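Local atomic coordinates of glycine cleavage system H protein (Mycobacterium tuberculosis, PDB entry 3IFT), a protein that probably shuttles the methylamine group of glycine from the P protein to the T protein of the glycine cleavage system on a covalently bound lipoyl arm. Residues Q42-V51 / L93-N101. Numbering follows the deposited sequence.
Sequences QSALGDVVFV and LDGTPQLVN
Q42 meets N101 amide to amide: ND2 of N101 donates to OE1 of Q42 at 2.9 Å, in that carbonyl's plane, while the amide planes stand 82° apart. Q42 gets there by placing CG between its backbone N and carbonyl carbon and bending at chi2. The same ND2 donates to O of G46 (2.8 Å) from above the carbonyl plane. At D47 the carboxylate stacks on the Q98 amide, the planes 18° apart and CG of D47 3.8 Å from CD of Q98. N of V48 completes the grip on N101 with a nearly straight bond to an OD1 lone pair (2.7 Å, 174°); three bonds fix the amide's rotation. V48 packs CG1 on CB of P97 (3.8 Å) and CG2 on CG1 of V100, while a water joins its O to NE2 of Q98. Other waters link V49 O to D94 O and V51 N to L93 O. Both methyls of V51 lie 4.1 Å from CD1 of L93. Helix 39-45, whose A44 O hydrogen-bonds NZ of K73, the predicted lipoyl attachment site (unmodified here), is tied with edge strand 48-52, where V49 and F50 backbones bonding E70 of strand 65-71 make a classic beta bulge, to helices 92-95 and 99-102.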
loop_
_atom_site.group_PDB
_atom_site.type_symbol
_atom_site.label_atom_id
_atom_site.label_comp_id
_atom_site.label_asym_id
_atom_site.label_seq_id
_atom_site.Cartn_x
_atom_site.Cartn_y
_atom_site.Cartn_z
ATOM N N GLN A 42 7.295 -7.125 -0.999
ATOM C CA GLN A 42 8.548 -6.746 -0.379
ATOM C C GLN A 42 9.611 -7.842 -0.637
ATOM O O GLN A 42 10.775 -7.563 -0.982
ATOM C CB GLN A 42 8.349 -6.432 1.113
ATOM C CG GLN A 42 8.024 -7.593 2.032
ATOM C CD GLN A 42 9.208 -8.505 2.263
ATOM O OE1 GLN A 42 10.355 -8.111 2.070
ATOM N NE2 GLN A 42 8.932 -9.742 2.644
ATOM N N SER A 43 9.197 -9.090 -0.546
ATOM C CA SER A 43 10.132 -10.173 -0.756
ATOM C C SER A 43 10.643 -10.187 -2.189
ATOM O O SER A 43 11.840 -10.376 -2.422
ATOM C CB SER A 43 9.495 -11.494 -0.394
ATOM O OG SER A 43 10.512 -12.479 -0.445
ATOM N N ALA A 44 9.742 -9.938 -3.132
ATOM C CA ALA A 44 10.087 -9.932 -4.540
ATOM C C ALA A 44 10.997 -8.760 -4.889
ATOM O O ALA A 44 11.919 -8.894 -5.676
ATOM C CB ALA A 44 8.835 -9.853 -5.386
ATOM N N LEU A 45 10.693 -7.605 -4.322
ATOM C CA LEU A 45 11.468 -6.417 -4.608
ATOM C C LEU A 45 12.882 -6.569 -4.100
ATOM O O LEU A 45 13.815 -6.154 -4.765
ATOM C CB LEU A 45 10.824 -5.216 -3.941
ATOM C CG LEU A 45 11.263 -3.831 -4.375
ATOM C CD1 LEU A 45 10.802 -3.557 -5.810
ATOM C CD2 LEU A 45 10.650 -2.839 -3.347
ATOM N N GLY A 46 13.031 -7.102 -2.900
ATOM C CA GLY A 46 14.324 -7.138 -2.251
ATOM C C GLY A 46 14.340 -6.108 -1.135
ATOM O O GLY A 46 13.372 -5.361 -0.934
ATOM N N ASP A 47 15.431 -6.070 -0.402
ATOM C CA ASP A 47 15.606 -5.077 0.641
ATOM C C ASP A 47 15.377 -3.655 0.134
ATOM O O ASP A 47 16.063 -3.155 -0.755
ATOM C CB ASP A 47 16.999 -5.178 1.258
ATOM C CG ASP A 47 17.192 -6.440 2.057
ATOM O OD1 ASP A 47 16.206 -7.071 2.488
ATOM O OD2 ASP A 47 18.357 -6.785 2.262
ATOM N N VAL A 48 14.412 -2.990 0.746
ATOM C CA VAL A 48 14.066 -1.677 0.332
ATOM C C VAL A 48 15.119 -0.731 0.845
ATOM O O VAL A 48 15.394 -0.653 2.029
ATOM C CB VAL A 48 12.700 -1.270 0.823
ATOM C CG1 VAL A 48 12.408 0.143 0.412
ATOM C CG2 VAL A 48 11.659 -2.263 0.275
ATOM N N VAL A 49 15.705 -0.044 -0.102
ATOM C CA VAL A 49 16.706 0.947 0.154
ATOM C C VAL A 49 16.101 2.333 0.014
ATOM O O VAL A 49 16.668 3.300 0.512
ATOM C CB VAL A 49 17.865 0.782 -0.836
ATOM C CG1 VAL A 49 18.464 -0.612 -0.668
ATOM C CG2 VAL A 49 17.378 0.968 -2.234
ATOM N N PHE A 50 14.960 2.434 -0.671
ATOM C CA PHE A 50 14.347 3.733 -0.908
ATOM C C PHE A 50 12.845 3.609 -1.200
ATOM O O PHE A 50 12.385 2.655 -1.806
ATOM C CB PHE A 50 15.078 4.477 -2.020
ATOM C CG PHE A 50 14.664 5.912 -2.140
ATOM C CD1 PHE A 50 14.924 6.814 -1.087
ATOM C CD2 PHE A 50 14.022 6.379 -3.286
ATOM C CE1 PHE A 50 14.523 8.181 -1.187
ATOM C CE2 PHE A 50 13.616 7.724 -3.391
ATOM C CZ PHE A 50 13.864 8.623 -2.339
ATOM N N VAL A 51 12.104 4.574 -0.685
ATOM C CA VAL A 51 10.680 4.690 -0.830
ATOM C C VAL A 51 10.368 6.133 -1.177
ATOM O O VAL A 51 10.639 7.011 -0.383
ATOM C CB VAL A 51 9.990 4.353 0.479
ATOM C CG1 VAL A 51 8.508 4.599 0.365
ATOM C CG2 VAL A 51 10.255 2.879 0.840
ATOM N N LEU A 93 10.473 5.193 7.254
ATOM C CA LEU A 93 11.067 4.547 6.094
ATOM C C LEU A 93 12.196 5.356 5.540
ATOM O O LEU A 93 12.985 4.847 4.730
ATOM C CB LEU A 93 10.015 4.325 4.997
ATOM C CG LEU A 93 8.784 3.546 5.419
ATOM C CD1 LEU A 93 7.909 3.218 4.228
ATOM C CD2 LEU A 93 9.176 2.263 6.194
ATOM N N ASP A 94 12.292 6.615 5.967
ATOM C CA ASP A 94 13.393 7.476 5.546
ATOM C C ASP A 94 14.709 6.879 6.023
ATOM O O ASP A 94 15.652 6.768 5.253
ATOM C CB ASP A 94 13.250 8.893 6.122
ATOM C CG ASP A 94 14.236 9.864 5.515
ATOM O OD1 ASP A 94 14.511 9.747 4.302
ATOM O OD2 ASP A 94 14.726 10.754 6.245
ATOM N N GLY A 95 14.756 6.537 7.300
ATOM C CA GLY A 95 15.967 5.978 7.918
ATOM C C GLY A 95 16.003 4.470 7.888
ATOM O O GLY A 95 17.089 3.881 7.842
ATOM N N THR A 96 14.818 3.844 7.921
ATOM C CA THR A 96 14.683 2.390 8.076
ATOM C C THR A 96 13.693 1.860 7.026
ATOM O O THR A 96 12.620 1.355 7.354
ATOM C CB THR A 96 14.212 2.028 9.491
ATOM O OG1 THR A 96 14.936 2.816 10.443
ATOM C CG2 THR A 96 14.391 0.501 9.800
ATOM N N PRO A 97 14.055 1.991 5.758
ATOM C CA PRO A 97 13.162 1.550 4.682
ATOM C C PRO A 97 12.885 0.039 4.726
ATOM O O PRO A 97 11.808 -0.404 4.305
ATOM C CB PRO A 97 13.921 1.972 3.405
ATOM C CG PRO A 97 15.387 2.167 3.847
ATOM C CD PRO A 97 15.236 2.723 5.230
ATOM N N GLN A 98 13.814 -0.747 5.282
ATOM C CA GLN A 98 13.600 -2.185 5.351
ATOM C C GLN A 98 12.502 -2.594 6.320
ATOM O O GLN A 98 12.167 -3.745 6.386
ATOM C CB GLN A 98 14.884 -2.938 5.674
ATOM C CG GLN A 98 15.799 -3.056 4.456
ATOM C CD GLN A 98 17.101 -3.766 4.774
ATOM O OE1 GLN A 98 17.153 -4.605 5.675
ATOM N NE2 GLN A 98 18.151 -3.403 4.074
ATOM N N LEU A 99 11.924 -1.657 7.044
ATOM C CA LEU A 99 10.639 -1.906 7.721
ATOM C C LEU A 99 9.597 -2.440 6.764
ATOM O O LEU A 99 8.724 -3.221 7.148
ATOM C CB LEU A 99 10.108 -0.636 8.381
ATOM C CG LEU A 99 10.871 -0.180 9.624
ATOM C CD1 LEU A 99 10.420 1.206 10.027
ATOM C CD2 LEU A 99 10.659 -1.188 10.758
ATOM N N VAL A 100 9.647 -1.969 5.528
ATOM C CA VAL A 100 8.744 -2.462 4.483
ATOM C C VAL A 100 8.947 -3.964 4.305
ATOM O O VAL A 100 7.994 -4.747 4.220
ATOM C CB VAL A 100 8.989 -1.690 3.163
ATOM C CG1 VAL A 100 8.113 -2.225 2.051
ATOM C CG2 VAL A 100 8.707 -0.210 3.363
ATOM N N ASN A 101 10.202 -4.384 4.312
ATOM C CA ASN A 101 10.523 -5.817 4.214
ATOM C C ASN A 101 10.274 -6.577 5.501
ATOM O O ASN A 101 9.748 -7.674 5.497
ATOM C CB ASN A 101 12.004 -5.991 3.906
ATOM C CG ASN A 101 12.416 -5.311 2.679
ATOM O OD1 ASN A 101 13.132 -4.304 2.726
ATOM N ND2 ASN A 101 12.039 -5.874 1.532
HETATM O O HOH W 1 17.961 -1.129 2.767
HETATM O O HOH W 2 15.915 5.677 2.358
HETATM O O HOH W 3 13.728 5.981 1.738
#